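Local coordinates for alpha-glucosidase (PDB 5XFM), which hydrolyses beta-L-arabinopyranosides and alpha-galactosides as a bifunctional, calcium-bearing member of glycoside hydrolase family 97, at residues A[382-385]-A[386-389]; A[410-413]-A[414-418]; A[537-541]-A[542-546]. The protein carries 1 engineered substitution. One frame throughout, in Å; residues are numbered along the deposited sequence.

Contact 1. Residues A[382-385]-A[386-389]; sequences AIIR and KREM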
loop_
_atom_site.group_PDB
_atom_site.type_symbol
_atom_site.label_atom_id
_atom_site.label_comp_id
_atom_site.label_asym_id
_atom_site.label_seq_id
_atom_site.Cartn_x
_atom_site.Cartn_y
_atom_site.Cartn_z
ATOM N N ALA A 382 16.942 -16.537 -12.867
ATOM C CA ALA A 382 15.908 -16.651 -13.889
ATOM C C ALA A 382 15.733 -18.078 -14.394
ATOM O O ALA A 382 14.611 -18.552 -14.538
ATOM C CB ALA A 382 16.223 -15.709 -15.070
ATOM N N ILE A 383 16.840 -18.762 -14.657
ATOM C CA ILE A 383 16.774 -20.147 -15.115
ATOM C C ILE A 383 16.037 -21.042 -14.118
ATOM O O ILE A 383 15.063 -21.728 -14.466
ATOM C CB ILE A 383 18.180 -20.717 -15.358
ATOM C CG1 ILE A 383 18.836 -20.010 -16.546
ATOM C CG2 ILE A 383 18.116 -22.226 -15.590
ATOM C CD1 ILE A 383 20.344 -20.214 -16.635
ATOM N N ILE A 384 16.509 -21.019 -12.874
ATOM C CA ILE A 384 15.934 -21.829 -11.807
ATOM C C ILE A 384 14.496 -21.415 -11.524
ATOM O O ILE A 384 13.633 -22.264 -11.283
ATOM C CB ILE A 384 16.780 -21.719 -10.525
ATOM C CG1 ILE A 384 18.161 -22.325 -10.762
ATOM C CG2 ILE A 384 16.100 -22.402 -9.347
ATOM C CD1 ILE A 384 19.122 -22.085 -9.632
ATOM N N ARG A 385 14.237 -20.113 -11.600
ATOM C CA ARG A 385 12.910 -19.567 -11.339
ATOM C C ARG A 385 11.897 -20.045 -12.370
ATOM O O ARG A 385 10.789 -20.458 -12.023
ATOM C CB ARG A 385 12.951 -18.030 -11.315
ATOM C CG ARG A 385 11.598 -17.380 -11.043
ATOM C CD ARG A 385 11.705 -15.862 -10.957
ATOM N NE ARG A 385 12.279 -15.278 -12.167
ATOM C CZ ARG A 385 13.344 -14.483 -12.169
ATOM N NH1 ARG A 385 13.944 -14.179 -11.027
ATOM N NH2 ARG A 385 13.809 -13.995 -13.309
ATOM N N LYS A 386 12.271 -19.978 -13.641
ATOM C CA LYS A 386 11.376 -20.440 -14.688
ATOM C C LYS A 386 11.182 -21.961 -14.621
ATOM O O LYS A 386 10.077 -22.456 -14.838
ATOM C CB LYS A 386 11.891 -20.003 -16.061
ATOM C CG LYS A 386 11.725 -18.514 -16.304
ATOM C CD LYS A 386 12.279 -18.070 -17.647
ATOM C CE LYS A 386 13.783 -18.201 -17.706
ATOM N NZ LYS A 386 14.315 -17.911 -19.065
ATOM N N ARG A 387 12.236 -22.694 -14.274
ATOM C CA ARG A 387 12.094 -24.137 -14.033
ATOM C C ARG A 387 11.031 -24.407 -12.949
ATOM O O ARG A 387 10.091 -25.215 -13.121
ATOM C CB ARG A 387 13.445 -24.728 -13.631
ATOM C CG ARG A 387 13.438 -26.222 -13.337
ATOM C CD ARG A 387 14.860 -26.723 -13.107
ATOM N NE ARG A 387 15.674 -26.525 -14.304
ATOM C CZ ARG A 387 16.838 -25.884 -14.325
ATOM N NH1 ARG A 387 17.338 -25.380 -13.206
ATOM N NH2 ARG A 387 17.502 -25.737 -15.467
ATOM N N GLU A 388 11.174 -23.678 -11.848
ATOM C CA GLU A 388 10.257 -23.772 -10.728
ATOM C C GLU A 388 8.831 -23.484 -11.152
ATOM O O GLU A 388 7.929 -24.267 -10.870
ATOM C CB GLU A 388 10.678 -22.808 -9.620
ATOM C CG GLU A 388 9.961 -23.020 -8.301
ATOM C CD GLU A 388 10.422 -24.265 -7.571
ATOM O OE1 GLU A 388 11.532 -24.760 -7.866
ATOM O OE2 GLU A 388 9.673 -24.744 -6.696
ATOM N N MET A 389 8.648 -22.386 -11.883
ATOM C CA MET A 389 7.326 -21.906 -12.278
ATOM C C MET A 389 6.657 -22.821 -13.306
ATOM O O MET A 389 5.428 -22.917 -13.364
ATOM C CB MET A 389 7.432 -20.476 -12.819
ATOM C CG MET A 389 7.564 -19.410 -11.731
ATOM S SD MET A 389 7.841 -17.723 -12.350
ATOM C CE MET A 389 8.016 -16.833 -10.802
HETATM O O HOH W 1 13.632 -24.827 -9.979
#

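Contact 2. Residues A[410-413]-A[414-418]; sequences QETM and RLYED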
loop_
_atom_site.group_PDB
_atom_site.type_symbol
_atom_site.label_atom_id
_atom_site.label_comp_id
_atom_site.label_asym_id
_atom_site.label_seq_id
_atom_site.Cartn_x
_atom_site.Cartn_y
_atom_site.Cartn_z
ATOM N N GLN A 410 17.753 -0.374 -7.234
ATOM C CA GLN A 410 17.241 -0.668 -8.565
ATOM C C GLN A 410 17.409 -2.157 -8.926
ATOM O O GLN A 410 16.583 -2.722 -9.625
ATOM C CB GLN A 410 17.930 0.245 -9.598
ATOM C CG GLN A 410 17.605 -0.082 -11.057
ATOM C CD GLN A 410 18.038 0.997 -12.034
ATOM O OE1 GLN A 410 19.050 1.669 -11.837
ATOM N NE2 GLN A 410 17.294 1.133 -13.125
ATOM N N GLU A 411 18.484 -2.771 -8.445
ATOM C CA GLU A 411 18.738 -4.214 -8.560
ATOM C C GLU A 411 17.570 -5.060 -7.996
ATOM O O GLU A 411 17.168 -6.104 -8.554
ATOM C CB GLU A 411 20.055 -4.532 -7.841
ATOM C CG GLU A 411 20.458 -5.982 -7.773
ATOM C CD GLU A 411 21.937 -6.140 -7.446
ATOM O OE1 GLU A 411 22.755 -5.395 -8.030
ATOM O OE2 GLU A 411 22.278 -7.001 -6.603
ATOM N N THR A 412 17.019 -4.585 -6.888
ATOM C CA THR A 412 15.912 -5.256 -6.246
ATOM C C THR A 412 14.641 -5.011 -7.040
ATOM O O THR A 412 13.813 -5.915 -7.190
ATOM C CB THR A 412 15.733 -4.791 -4.786
ATOM O OG1 THR A 412 17.011 -4.742 -4.146
ATOM C CG2 THR A 412 14.825 -5.753 -4.019
ATOM N N MET A 413 14.479 -3.788 -7.545
ATOM C CA MET A 413 13.359 -3.471 -8.435
ATOM C C MET A 413 13.363 -4.416 -9.638
ATOM O O MET A 413 12.313 -4.948 -10.046
ATOM C CB MET A 413 13.425 -2.015 -8.912
ATOM C CG MET A 413 13.383 -0.977 -7.795
ATOM S SD MET A 413 11.912 -1.140 -6.765
ATOM C CE MET A 413 12.661 -1.801 -5.277
ATOM N N ARG A 414 14.556 -4.617 -10.195
ATOM C CA ARG A 414 14.754 -5.540 -11.305
ATOM C C ARG A 414 14.244 -6.910 -10.909
ATOM O O ARG A 414 13.520 -7.560 -11.680
ATOM C CB ARG A 414 16.230 -5.612 -11.709
ATOM C CG ARG A 414 16.710 -4.419 -12.514
ATOM C CD ARG A 414 18.209 -4.491 -12.788
ATOM N NE ARG A 414 18.696 -3.279 -13.448
ATOM C CZ ARG A 414 19.726 -2.551 -13.022
ATOM N NH1 ARG A 414 20.389 -2.911 -11.934
ATOM N NH2 ARG A 414 20.097 -1.466 -13.687
ATOM N N LEU A 415 14.593 -7.332 -9.691
ATOM C CA LEU A 415 14.151 -8.644 -9.228
ATOM C C LEU A 415 12.612 -8.750 -9.101
ATOM O O LEU A 415 12.014 -9.721 -9.590
ATOM C CB LEU A 415 14.814 -8.971 -7.897
ATOM C CG LEU A 415 14.519 -10.356 -7.327
ATOM C CD1 LEU A 415 14.932 -11.449 -8.312
ATOM C CD2 LEU A 415 15.239 -10.515 -6.015
ATOM N N TYR A 416 11.984 -7.767 -8.450
ATOM C CA TYR A 416 10.521 -7.706 -8.334
ATOM C C TYR A 416 9.841 -7.878 -9.681
ATOM O O TYR A 416 8.934 -8.713 -9.856
ATOM C CB TYR A 416 10.050 -6.367 -7.740
ATOM C CG TYR A 416 10.176 -6.201 -6.240
ATOM C CD1 TYR A 416 9.344 -6.895 -5.363
ATOM C CD2 TYR A 416 11.091 -5.302 -5.701
ATOM C CE1 TYR A 416 9.454 -6.725 -3.992
ATOM C CE2 TYR A 416 11.204 -5.126 -4.339
ATOM C CZ TYR A 416 10.386 -5.835 -3.489
ATOM O OH TYR A 416 10.514 -5.647 -2.132
ATOM N N GLU A 417 10.268 -7.046 -10.628
ATOM C CA GLU A 417 9.641 -7.021 -11.939
ATOM C C GLU A 417 9.836 -8.332 -12.699
ATOM O O GLU A 417 8.870 -8.900 -13.201
ATOM C CB GLU A 417 10.176 -5.843 -12.752
ATOM C CG GLU A 417 9.577 -5.712 -14.127
ATOM C CD GLU A 417 10.097 -4.483 -14.853
ATOM O OE1 GLU A 417 9.569 -3.375 -14.602
ATOM O OE2 GLU A 417 11.047 -4.618 -15.652
ATOM N N ASP A 418 11.073 -8.822 -12.767
ATOM C CA ASP A 418 11.346 -10.080 -13.466
ATOM C C ASP A 418 10.560 -11.264 -12.867
ATOM O O ASP A 418 10.071 -12.136 -13.605
ATOM C CB ASP A 418 12.849 -10.383 -13.464
ATOM C CG ASP A 418 13.657 -9.341 -14.227
ATOM O OD1 ASP A 418 13.047 -8.524 -14.949
ATOM O OD2 ASP A 418 14.900 -9.353 -14.135
#

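Contact 3. Residues A[537-541]-A[542-546]; sequences KDVPA and VCMDF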
loop_
_atom_site.group_PDB
_atom_site.type_symbol
_atom_site.label_atom_id
_atom_site.label_comp_id
_atom_site.label_asym_id
_atom_site.label_seq_id
_atom_site.Cartn_x
_atom_site.Cartn_y
_atom_site.Cartn_z
ATOM N N LYS A 537 -16.185 -23.716 15.691
ATOM C CA LYS A 537 -16.775 -24.173 16.950
ATOM C C LYS A 537 -16.788 -23.120 18.072
ATOM O O LYS A 537 -17.733 -23.074 18.860
ATOM C CB LYS A 537 -16.038 -25.420 17.448
ATOM C CG LYS A 537 -16.143 -26.633 16.526
ATOM C CD LYS A 537 -17.556 -27.196 16.478
ATOM C CE LYS A 537 -17.628 -28.450 15.617
ATOM N NZ LYS A 537 -17.423 -28.139 14.171
ATOM N N ASP A 538 -15.755 -22.280 18.154
ATOM C CA ASP A 538 -15.631 -21.359 19.292
ATOM C C ASP A 538 -15.888 -19.891 18.946
ATOM O O ASP A 538 -15.627 -18.996 19.755
ATOM C CB ASP A 538 -14.250 -21.499 19.951
ATOM C CG ASP A 538 -13.096 -21.279 18.984
ATOM O OD1 ASP A 538 -13.247 -20.501 18.016
ATOM O OD2 ASP A 538 -12.023 -21.885 19.206
ATOM N N VAL A 539 -16.410 -19.649 17.749
ATOM C CA VAL A 539 -16.781 -18.302 17.336
ATOM C C VAL A 539 -18.276 -18.264 17.031
ATOM O O VAL A 539 -18.787 -19.157 16.354
ATOM C CB VAL A 539 -15.975 -17.853 16.098
ATOM C CG1 VAL A 539 -16.452 -16.492 15.593
ATOM C CG2 VAL A 539 -14.488 -17.820 16.419
ATOM N N PRO A 540 -18.983 -17.247 17.563
ATOM C CA PRO A 540 -20.414 -17.048 17.308
ATOM C C PRO A 540 -20.742 -17.176 15.825
ATOM O O PRO A 540 -20.023 -16.619 14.997
ATOM C CB PRO A 540 -20.663 -15.621 17.796
ATOM C CG PRO A 540 -19.646 -15.413 18.861
ATOM C CD PRO A 540 -18.442 -16.239 18.493
ATOM N N ALA A 541 -21.827 -17.879 15.513
ATOM C CA ALA A 541 -22.142 -18.283 14.146
ATOM C C ALA A 541 -22.275 -17.097 13.198
ATOM O O ALA A 541 -21.956 -17.211 12.022
ATOM C CB ALA A 541 -23.413 -19.123 14.125
ATOM N N VAL A 542 -22.749 -15.966 13.705
ATOM C CA VAL A 542 -22.965 -14.805 12.851
ATOM C C VAL A 542 -21.647 -14.271 12.268
ATOM O O VAL A 542 -21.612 -13.785 11.128
ATOM C CB VAL A 542 -23.707 -13.681 13.613
ATOM C CG1 VAL A 542 -25.089 -14.155 14.034
ATOM C CG2 VAL A 542 -22.912 -13.217 14.822
ATOM N N CYS A 543 -20.564 -14.388 13.033
ATOM C CA CYS A 543 -19.251 -13.961 12.558
ATOM C C CYS A 543 -18.761 -14.846 11.410
ATOM O O CYS A 543 -18.353 -14.355 10.355
ATOM C CB CYS A 543 -18.235 -13.966 13.700
ATOM S SG CYS A 543 -18.589 -12.771 15.013
ATOM N N MET A 544 -18.811 -16.155 11.615
ATOM C CA MET A 544 -18.327 -17.084 10.606
ATOM C C MET A 544 -19.207 -17.048 9.364
ATOM O O MET A 544 -18.721 -17.217 8.237
ATOM C CB MET A 544 -18.262 -18.491 11.189
ATOM C CG MET A 544 -17.356 -18.569 12.398
ATOM S SD MET A 544 -15.718 -17.934 12.003
ATOM C CE MET A 544 -15.167 -19.167 10.814
ATOM N N ASP A 545 -20.495 -16.792 9.583
ATOM C CA ASP A 545 -21.453 -16.626 8.500
ATOM C C ASP A 545 -21.088 -15.412 7.671
ATOM O O ASP A 545 -21.111 -15.469 6.442
ATOM C CB ASP A 545 -22.886 -16.499 9.027
ATOM C CG ASP A 545 -23.483 -17.837 9.429
ATOM O OD1 ASP A 545 -23.102 -18.864 8.829
ATOM O OD2 ASP A 545 -24.351 -17.863 10.326
ATOM N N PHE A 546 -20.768 -14.308 8.339
ATOM C CA PHE A 546 -20.312 -13.131 7.611
ATOM C C PHE A 546 -19.061 -13.454 6.794
ATOM O O PHE A 546 -18.991 -13.140 5.601
ATOM C CB PHE A 546 -20.001 -11.970 8.551
ATOM C CG PHE A 546 -19.303 -10.817 7.867
ATOM C CD1 PHE A 546 -20.032 -9.867 7.170
ATOM C CD2 PHE A 546 -17.923 -10.708 7.884
ATOM C CE1 PHE A 546 -19.399 -8.821 6.527
ATOM C CE2 PHE A 546 -17.286 -9.664 7.239
ATOM C CZ PHE A 546 -18.022 -8.721 6.565
#

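Contact 1. Residues A[382-385]-A[386-389]
Arg385 and Met389 lie side by side one helical turn apart, their side chains pointing the same way. The methyl CE of Met389 rests against the arginine shaft, 3.6 Å from Arg385 CG. Arg385 CG is anti to the backbone N (chi1 -180°), and the chain then bends at chi3 (57°). The bend turns the guanidinium back toward Ala382. Ala382 CA lies over one of its faces, 3.4 Å above the plane and offset toward the rim. The polar end is gripped from elsewhere. NE forms a salt bridge with Asp422, and NH1 donates to the backbone O of Met379.

Arg387 makes a second side-by-side pair, with Ile383. Ile383 CG2 meets its guanidinium, nearest at Arg387 NH2 (3.6 Å). Ile384 crosses the same arginine at a slant, and its CG1 is 4.0 Å from Arg387 NH1. Two isoleucine side chains thus border this exposed cation. Lys386 also runs back along the helix. Its chi3 bend (-67°) lays CE 3.3 Å from Ala382 O, the carbonyl that also accepts the Lys386 backbone N-H.

The Glu388 chain bends at chi2, and its carboxylate leads away from residues 382-385. A water bridges it to the backbone, donating to Ile384 O at 2.9 Å and to Glu388 OE1 at 3.0 Å. Ile384 O takes the Glu388 N-H as well, so two bonds hold it. OE1 also forms a salt bridge with Arg378, and OE2 a hydrogen bond with His341.

All of this lies at the start of helix 382-395, which links the parallel strands 357-363 and 399-403 in a beta-alpha-beta unit. Arg385, Lys386 and Met389 pack on the next helix, 410-425, at Asp418, Ile419 and Asp422.

Contact 2. Residues A[410-413]-A[414-418]
With CG anti to the carbonyl carbon (chi1 -77°) and its chain extended to NE, Arg414 runs back one turn to meet Gln410. The glutamine is extended too. The pair sits on helix 410-425, a helix of the TIM-barrel fold that connects strands 399-403 and 429-432.

The amide of Gln410 stacks over the guanidinium of Arg414, the planes 9° apart. Gln410 CG stands 3.8 Å above the centre of the guanidinium. The amide itself is displaced toward one nitrogen, with Gln410 CD 3.6 Å from Arg414 NH2. No hydrogen bond joins the two groups. The amide is held from the N-terminal part of the chain instead: NE2 donates to Ser216 O, and OE1 accepts from Ala251 N. With an alanine here, Ser216 O and Ala251 N would probably each lose a side-chain partner, and the Arg414 guanidinium would lose the amide stacked on its face and be freer to turn.

Further round the helix, Met413 meets Tyr416. The methionine bends at chi2 and chi3, which carries its methyl to the ring: Met413 CE is 3.7 Å from Tyr416 CE2. Met413 SD lies 5.5 Å from the ring centroid, an oblique Met-aromatic contact 62° off the normal. Thr412 lies alongside the same ring, its CG2 also 3.7 Å from Tyr416 CE2. The tyrosine is buried and well fixed. It stacks with Phe405, meets Phe432 and Trp441 edge-to-face, and its OH is hydrogen-bonded to Thr436 N. Its side chain is about 11 Å from the bound calcium ion.

Thr412 O accepts the Tyr416 N-H in a nearly straight bond of 2.9 Å, and Tyr416 CD2 packs 3.2 Å from the same oxygen.

Contact 3. Residues A[537-541]-A[542-546]
Val539 pushes its CG1 methyl into the hollow between Cys543 and Met544 on the first turn of helix 541-549. This methyl is anti to the backbone N (chi1 175°). It lies 3.6 Å from Cys543 CB and 3.9 Å from Met544 CG. Met544 bends at chi2 and chi3, and its side chain crosses that of Val539 at about a right angle. The bends bring SD to 3.9 Å from Val539 CG1. Leu494 touches both side chains.

Pro540 is the N-cap residue of this helix. The edge of its ring fits loosely against the turn that follows, Pro540 CB being 4.4 Å from Val542 CG2 and a similar distance from Cys543 SG. Pro615 of strand 615-621 packs on both Pro540 and Cys543. The cysteine also touches Asp512 and Leu516 of helix 512-521.

The backbone closes the turn. Cys543 N donates to Pro540 O at 3.0 Å, but the bond is bent (137°) and its donor stands above the carbonyl plane. Asp545 N then donates to Ala541 O at 2.9 Å in the regular helical way.

Asp545 OD2 is just 3.0 Å from Ala541 O. Two acceptors so close do not form a hydrogen bond and would tend to repel unless something outside the two segments offsets it, whereas the valine, cysteine and methionine hold together by apolar packing.

In the fold
Contacts 1, 2 and 3 follow one another along the chain, all within the glycoside hydrolase 97 range. The first two are close partners. They sit on helices 382-395 and 410-425, on either side of strand 399-403 in sequence, with centres about 16 Å apart. They touch where Arg385 packs on Leu415 and Asp418. Contact 2 also reaches back to the N-terminal part through Ser216 and Ala251. Contact 3 is remote, its centre about 42 Å from each of the others. It spans the turn between helix 535-538 and helix 541-549; the latter packs on the C-terminal antiparallel sheet. Contacts 1 and 2 thus lie on helices of the barrel's beta-alpha-beta units, while contact 3 follows its last strand, 526-528.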